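Local coordinates for protein 432aa long hypothetical deoxyribodipyrimidine photolyase (Sulfolobus tokodaii, PDB 2E0I) that probably repairs cyclobutane pyrimidine dimers in DNA using light, and binds two FAD molecules, one of them possibly a light-harvesting cofactor, at residues A[10-15]-A[227-232]; A[95-100]-A[123-128]. One frame throughout, in Å; residues are numbered along the deposited sequence.

Contact 1. Residues A[10-15]-A[227-232]; sequences DLRLED and MREAYY
The guanidinium groups of Arg12 and Arg228 meet at the edge of Arg12, where Arg228 NH2 lies close to the Arg12 plane, 3.7 Å from Arg12 NH2. The two planes are turned 52° against each other. Backbone oxygens meet the edges: Glu14 O and Asp15 O lie in the plane of Arg12, and Asp15 O is also in the plane of Arg228. Well off the Arg12 plane sits Glu229 OE1, 4.5 Å from Arg12 NE; opposite charges are near there, but no N-H points at the oxygen.

Asp15 O is the shared acceptor. Arg12 grips Asp15 O side-on, with NH2 at 2.8 Å and NE at 3.1 Å, both coming from the same face of the carbonyl, with NE well above its plane. From across the contact Arg228 NH2 adds a weak bond. Arg12 can fold back over its own loop because CG sits between the backbone N and the carbonyl carbon (chi1 61°) and the chain then runs straight to NE.

The salt bridge joins Asp15 OD2 to Arg228 NE at 2.8 Å. Its N-H geometry is weak, with the carboxylate and guanidinium planes 71° apart, so this is no flat two-pronged pair. A bend at chi3 of Arg228 swings NE to the carboxylate, whose OD2 also bonds to Ser226. Asp126 forms salt bridges with both arginines and so probably offsets their like charges, while Glu229 has its main partner in Arg189.

The arrangement is a domain junction of the photolyase fold: the loop leaving the first strand of the N-terminal Rossmann-like domain is tied by charge to helix 227-233 of the helical domain.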
# COMPACT_ATOMS: atom_id res chain seq x y z
N ASP A 10 1.69 -8.40 9.48
CA ASP A 10 1.39 -7.93 10.84
C ASP A 10 2.68 -7.91 11.66
O ASP A 10 2.76 -8.51 12.73
CB ASP A 10 0.39 -8.90 11.49
CG ASP A 10 0.76 -10.39 11.25
OD1 ASP A 10 1.84 -10.69 10.68
OD2 ASP A 10 -0.02 -11.29 11.64
N LEU A 11 3.68 -7.20 11.15
CA LEU A 11 4.99 -7.16 11.78
C LEU A 11 5.11 -6.42 13.12
O LEU A 11 5.76 -5.37 13.20
CB LEU A 11 6.00 -6.60 10.78
CG LEU A 11 5.90 -7.24 9.39
CD1 LEU A 11 7.09 -6.85 8.57
CD2 LEU A 11 5.84 -8.75 9.51
N ARG A 12 4.50 -6.99 14.16
CA ARG A 12 4.52 -6.41 15.49
C ARG A 12 4.09 -7.47 16.49
O ARG A 12 3.52 -8.49 16.09
CB ARG A 12 3.54 -5.24 15.58
CG ARG A 12 2.12 -5.65 15.31
CD ARG A 12 1.12 -4.52 15.50
NE ARG A 12 -0.25 -5.01 15.46
CZ ARG A 12 -0.90 -5.34 14.35
NH1 ARG A 12 -0.30 -5.21 13.17
NH2 ARG A 12 -2.14 -5.81 14.41
N LEU A 13 4.35 -7.22 17.77
CA LEU A 13 3.97 -8.16 18.83
C LEU A 13 2.82 -7.59 19.66
O LEU A 13 2.21 -8.30 20.44
CB LEU A 13 5.15 -8.45 19.73
CG LEU A 13 6.40 -9.05 19.10
CD1 LEU A 13 7.37 -9.45 20.21
CD2 LEU A 13 6.03 -10.27 18.25
N GLU A 14 2.54 -6.30 19.47
CA GLU A 14 1.47 -5.61 20.19
C GLU A 14 0.18 -5.59 19.40
O GLU A 14 0.18 -5.35 18.20
CB GLU A 14 1.87 -4.16 20.46
CG GLU A 14 3.01 -3.97 21.46
CD GLU A 14 2.60 -4.30 22.90
OE1 GLU A 14 1.40 -4.14 23.24
OE2 GLU A 14 3.48 -4.69 23.69
N ASP A 15 -0.93 -5.83 20.08
CA ASP A 15 -2.25 -5.85 19.46
C ASP A 15 -2.28 -6.61 18.15
O ASP A 15 -2.69 -6.09 17.11
CB ASP A 15 -2.79 -4.42 19.26
CG ASP A 15 -4.28 -4.40 18.87
OD1 ASP A 15 -5.09 -5.15 19.49
OD2 ASP A 15 -4.66 -3.64 17.95
N MET A 227 -4.21 -1.12 13.03
CA MET A 227 -5.24 -0.23 12.52
C MET A 227 -6.00 0.36 13.70
O MET A 227 -6.39 1.54 13.70
CB MET A 227 -6.19 -1.06 11.65
CG MET A 227 -6.88 -0.31 10.54
SD MET A 227 -5.74 0.38 9.34
CE MET A 227 -6.88 1.58 8.61
N ARG A 228 -6.20 -0.48 14.70
CA ARG A 228 -6.90 -0.13 15.93
C ARG A 228 -6.09 0.86 16.77
O ARG A 228 -6.65 1.75 17.41
CB ARG A 228 -7.19 -1.41 16.72
CG ARG A 228 -8.23 -2.30 16.06
CD ARG A 228 -8.38 -3.61 16.80
NE ARG A 228 -7.14 -4.37 16.77
CZ ARG A 228 -6.68 -5.01 15.70
NH1 ARG A 228 -7.37 -4.97 14.57
NH2 ARG A 228 -5.53 -5.68 15.76
N GLU A 229 -4.77 0.70 16.77
CA GLU A 229 -3.91 1.60 17.52
C GLU A 229 -3.91 2.98 16.87
O GLU A 229 -4.05 3.99 17.56
CB GLU A 229 -2.48 1.05 17.59
CG GLU A 229 -2.36 -0.20 18.44
CD GLU A 229 -0.90 -0.65 18.66
OE1 GLU A 229 -0.24 -1.09 17.69
OE2 GLU A 229 -0.44 -0.55 19.83
N ALA A 230 -3.77 3.02 15.56
CA ALA A 230 -3.75 4.29 14.84
C ALA A 230 -5.06 5.00 15.14
O ALA A 230 -5.09 6.21 15.38
CB ALA A 230 -3.64 4.06 13.34
N TYR A 231 -6.13 4.21 15.12
CA TYR A 231 -7.46 4.74 15.37
C TYR A 231 -7.63 5.38 16.73
O TYR A 231 -8.05 6.52 16.83
CB TYR A 231 -8.50 3.64 15.19
CG TYR A 231 -9.89 4.10 15.57
CD1 TYR A 231 -10.66 4.87 14.69
CD2 TYR A 231 -10.41 3.81 16.82
CE1 TYR A 231 -11.92 5.32 15.06
CE2 TYR A 231 -11.66 4.26 17.21
CZ TYR A 231 -12.41 5.01 16.33
OH TYR A 231 -13.65 5.42 16.73
N TYR A 232 -7.31 4.66 17.79
CA TYR A 232 -7.50 5.23 19.11
C TYR A 232 -6.56 6.38 19.44
O TYR A 232 -6.91 7.27 20.20
CB TYR A 232 -7.40 4.13 20.16
CG TYR A 232 -8.72 3.43 20.35
CD1 TYR A 232 -8.94 2.16 19.82
CD2 TYR A 232 -9.77 4.08 21.00
CE1 TYR A 232 -10.20 1.55 19.93
CE2 TYR A 232 -11.02 3.48 21.11
CZ TYR A 232 -11.23 2.22 20.58
OH TYR A 232 -12.48 1.67 20.68

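Contact 2. Residues A[95-100]-A[123-128]; sequences VNEDYT and AYEDYL. With FAD (flavin-adenine dinucleotide), chain F.
Val95 pairs with Ala123, and Asn96 with Tyr124, as neighbouring parallel strands of a beta-alpha-beta unit in the Rossmann-like domain, joined through helix 101-115. Two backbone hydrogen bonds carry the pairing: Tyr124 N gives to Val95 O, and Glu97 N to Tyr124 O, each 2.9 Å long.

The Tyr127 ring packs against the other loop, its CD1 3.3 Å from Glu97 O, which stands oblique to the ring; the same ring makes a cation-pi contact with Arg9. Val95 CG2 rests on Ala123 CB on one face of the sheet. On the other, the Asn96 amide stacks on the Asp126 carboxylate, their planes 14° apart, while Asp126 has its main partner in Arg228. Further on, Leu128 CD1 comes obliquely to the Tyr99 ring, 3.6 Å from CZ, and the ring edge faces Tyr127 CB.

Polar groups on the loop after strand 92-96 bind the FAD. Asp98 OD2 accepts from the ribityl hydroxyl O4' at 2.9 Å; CG lies anti to the backbone N (chi1 -153°), which carries OD2 to the ribityl chain. The other oxygen, OD1, takes Tyr99 N and pairs with Arg9. Replacing Asp98 by an alanine would probably leave Arg9 without its charge partner and O4' without an acceptor. Thr100 OG1 donates to phosphate oxygen O1P at 2.9 Å and also caps helix 101-115, whose N-terminal end is likely to favour the phosphate charge.

One water joins the two loops: it donates to Glu97 O at 2.8 Å and to Tyr99 OH, and accepts from Asp126 N.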
# COMPACT_ATOMS: atom_id res chain seq x y z
N VAL A 95 -2.68 -17.61 12.26
CA VAL A 95 -2.37 -16.51 11.34
C VAL A 95 -3.51 -15.51 11.31
O VAL A 95 -4.56 -15.72 11.91
CB VAL A 95 -2.16 -16.98 9.88
CG1 VAL A 95 -1.11 -18.06 9.84
CG2 VAL A 95 -3.47 -17.45 9.28
N ASN A 96 -3.29 -14.43 10.58
CA ASN A 96 -4.30 -13.41 10.41
C ASN A 96 -4.66 -13.47 8.93
O ASN A 96 -3.81 -13.27 8.07
CB ASN A 96 -3.73 -12.03 10.77
CG ASN A 96 -3.63 -11.82 12.26
OD1 ASN A 96 -2.64 -11.29 12.75
ND2 ASN A 96 -4.66 -12.22 12.99
N GLU A 97 -5.92 -13.77 8.65
CA GLU A 97 -6.39 -13.89 7.28
C GLU A 97 -6.19 -12.59 6.52
O GLU A 97 -6.17 -11.51 7.11
CB GLU A 97 -7.87 -14.21 7.28
CG GLU A 97 -8.71 -13.03 7.73
CD GLU A 97 -10.19 -13.30 7.65
OE1 GLU A 97 -10.97 -12.37 7.96
OE2 GLU A 97 -10.56 -14.44 7.29
N ASP A 98 -6.02 -12.69 5.20
CA ASP A 98 -5.87 -11.50 4.38
C ASP A 98 -7.02 -11.55 3.38
O ASP A 98 -7.83 -12.47 3.42
CB ASP A 98 -4.51 -11.46 3.66
CG ASP A 98 -4.04 -10.03 3.36
OD1 ASP A 98 -4.88 -9.14 3.11
OD2 ASP A 98 -2.81 -9.80 3.35
N TYR A 99 -7.08 -10.60 2.47
CA TYR A 99 -8.21 -10.52 1.56
C TYR A 99 -7.94 -10.48 0.07
O TYR A 99 -8.77 -10.00 -0.68
CB TYR A 99 -9.06 -9.33 1.99
CG TYR A 99 -9.38 -9.37 3.47
CD1 TYR A 99 -10.40 -10.19 3.96
CD2 TYR A 99 -8.59 -8.68 4.41
CE1 TYR A 99 -10.63 -10.33 5.32
CE2 TYR A 99 -8.81 -8.82 5.78
CZ TYR A 99 -9.83 -9.66 6.23
OH TYR A 99 -10.07 -9.84 7.58
N THR A 100 -6.79 -10.95 -0.38
CA THR A 100 -6.51 -10.95 -1.82
C THR A 100 -6.52 -12.38 -2.35
O THR A 100 -6.25 -13.33 -1.62
CB THR A 100 -5.13 -10.36 -2.18
OG1 THR A 100 -4.10 -11.09 -1.50
CG2 THR A 100 -5.05 -8.90 -1.82
N ALA A 123 -7.30 -19.00 11.54
CA ALA A 123 -7.07 -17.68 10.95
C ALA A 123 -7.98 -16.67 11.65
O ALA A 123 -9.11 -17.00 11.97
CB ALA A 123 -7.34 -17.70 9.47
N TYR A 124 -7.49 -15.46 11.88
CA TYR A 124 -8.27 -14.44 12.57
C TYR A 124 -8.27 -13.13 11.80
O TYR A 124 -7.37 -12.88 11.00
CB TYR A 124 -7.70 -14.18 13.97
CG TYR A 124 -7.74 -15.38 14.87
CD1 TYR A 124 -8.84 -15.64 15.69
CD2 TYR A 124 -6.68 -16.29 14.87
CE1 TYR A 124 -8.88 -16.79 16.50
CE2 TYR A 124 -6.70 -17.43 15.67
CZ TYR A 124 -7.80 -17.68 16.48
OH TYR A 124 -7.80 -18.82 17.26
N GLU A 125 -9.29 -12.30 12.06
CA GLU A 125 -9.38 -10.99 11.43
C GLU A 125 -8.52 -10.03 12.24
O GLU A 125 -8.60 -10.01 13.48
CB GLU A 125 -10.84 -10.50 11.41
CG GLU A 125 -11.70 -11.17 10.35
CD GLU A 125 -13.13 -10.63 10.28
OE1 GLU A 125 -13.32 -9.41 10.05
OE2 GLU A 125 -14.08 -11.43 10.45
N ASP A 126 -7.70 -9.23 11.56
CA ASP A 126 -6.84 -8.28 12.25
C ASP A 126 -6.54 -7.04 11.44
O ASP A 126 -6.49 -5.95 11.98
CB ASP A 126 -5.52 -8.96 12.64
CG ASP A 126 -4.53 -8.02 13.36
OD1 ASP A 126 -3.65 -7.44 12.68
OD2 ASP A 126 -4.63 -7.85 14.59
N TYR A 127 -6.36 -7.20 10.14
CA TYR A 127 -6.03 -6.07 9.28
C TYR A 127 -7.10 -5.01 9.16
O TYR A 127 -6.77 -3.85 8.96
CB TYR A 127 -5.66 -6.56 7.88
CG TYR A 127 -4.45 -7.46 7.88
CD1 TYR A 127 -4.45 -8.65 7.17
CD2 TYR A 127 -3.34 -7.15 8.65
CE1 TYR A 127 -3.36 -9.52 7.25
CE2 TYR A 127 -2.25 -8.01 8.73
CZ TYR A 127 -2.26 -9.20 8.04
OH TYR A 127 -1.21 -10.10 8.20
N LEU A 128 -8.36 -5.38 9.29
CA LEU A 128 -9.45 -4.41 9.16
C LEU A 128 -9.86 -3.74 10.47
O LEU A 128 -9.72 -4.30 11.56
CB LEU A 128 -10.68 -5.06 8.52
CG LEU A 128 -10.54 -5.67 7.12
CD1 LEU A 128 -11.67 -6.65 6.92
CD2 LEU A 128 -10.55 -4.60 6.04
PA FAD F . 1.94 -9.48 -2.78
O1A FAD F . 1.42 -8.18 -3.25
O2A FAD F . 3.37 -9.79 -2.57
O5B FAD F . 1.76 -10.26 -4.18
C5B FAD F . 1.86 -11.69 -4.24
C4B FAD F . 1.53 -12.23 -5.64
O4B FAD F . 0.46 -11.42 -6.18
C3B FAD F . 2.71 -12.07 -6.60
O3B FAD F . 2.58 -13.01 -7.67
C2B FAD F . 2.48 -10.64 -7.10
O2B FAD F . 3.13 -10.48 -8.37
C1B FAD F . 0.97 -10.70 -7.32
N9A FAD F . 0.37 -9.34 -7.41
C8A FAD F . 0.54 -8.35 -6.53
N7A FAD F . -0.17 -7.29 -6.89
C5A FAD F . -0.80 -7.60 -8.02
C6A FAD F . -1.69 -6.92 -8.84
N6A FAD F . -2.04 -5.67 -8.58
N1A FAD F . -2.18 -7.55 -9.93
C2A FAD F . -1.82 -8.79 -10.22
N3A FAD F . -0.97 -9.45 -9.46
C4A FAD F . -0.45 -8.90 -8.35
N1 FAD F . 4.78 -11.81 3.08
C2 FAD F . 5.32 -13.06 3.42
O2 FAD F . 4.75 -13.77 4.25
N3 FAD F . 6.47 -13.52 2.77
C4 FAD F . 7.08 -12.73 1.78
O4 FAD F . 8.10 -13.13 1.22
C4X FAD F . 6.53 -11.50 1.43
N5 FAD F . 7.10 -10.74 0.40
C5X FAD F . 6.54 -9.51 0.03
C6 FAD F . 7.05 -8.81 -1.05
C7 FAD F . 6.44 -7.63 -1.48
C7M FAD F . 7.02 -6.88 -2.68
C8 FAD F . 5.31 -7.16 -0.82
C8M FAD F . 4.62 -5.87 -1.27
C9 FAD F . 4.81 -7.86 0.27
C9A FAD F . 5.41 -9.03 0.71
N10 FAD F . 4.87 -9.77 1.77
C10 FAD F . 5.39 -11.04 2.08
C1' FAD F . 3.70 -9.27 2.52
C2' FAD F . 2.37 -9.57 1.83
O2' FAD F . 1.64 -8.36 1.66
C3' FAD F . 1.56 -10.59 2.63
O3' FAD F . 2.26 -11.83 2.68
C4' FAD F . 0.18 -10.80 2.00
O4' FAD F . -0.63 -11.58 2.89
C5' FAD F . 0.30 -11.52 0.66
O5' FAD F . -0.72 -11.11 -0.26
P FAD F . -0.42 -9.90 -1.28
O1P FAD F . -1.55 -9.86 -2.24
O2P FAD F . -0.10 -8.67 -0.53
O3P FAD F . 0.88 -10.45 -2.05
O HOH W 1 -7.46 -9.65 8.76

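The two contacts share Asp126. From contact 2 its carboxylate reaches into contact 1, OD2 to Arg228 NH2 at 2.6 Å and OD1 to Arg12 NH2 at 2.8 Å, so the pair of arginines is drawn together round one anion. The centres of the two contacts lie about 13 Å apart, and contact 2 is nested in the long chain loop that contact 1 closes. Contact 2 touches one FAD directly, consistent with the light-harvesting role proposed for the second FAD, whereas the Arg12 side chain stays about 12 Å from that same FAD, between nearest atoms. The Leu128 side chain lies about 11 Å from the other FAD, so contact 2 touches one cofactor and comes fairly near the other.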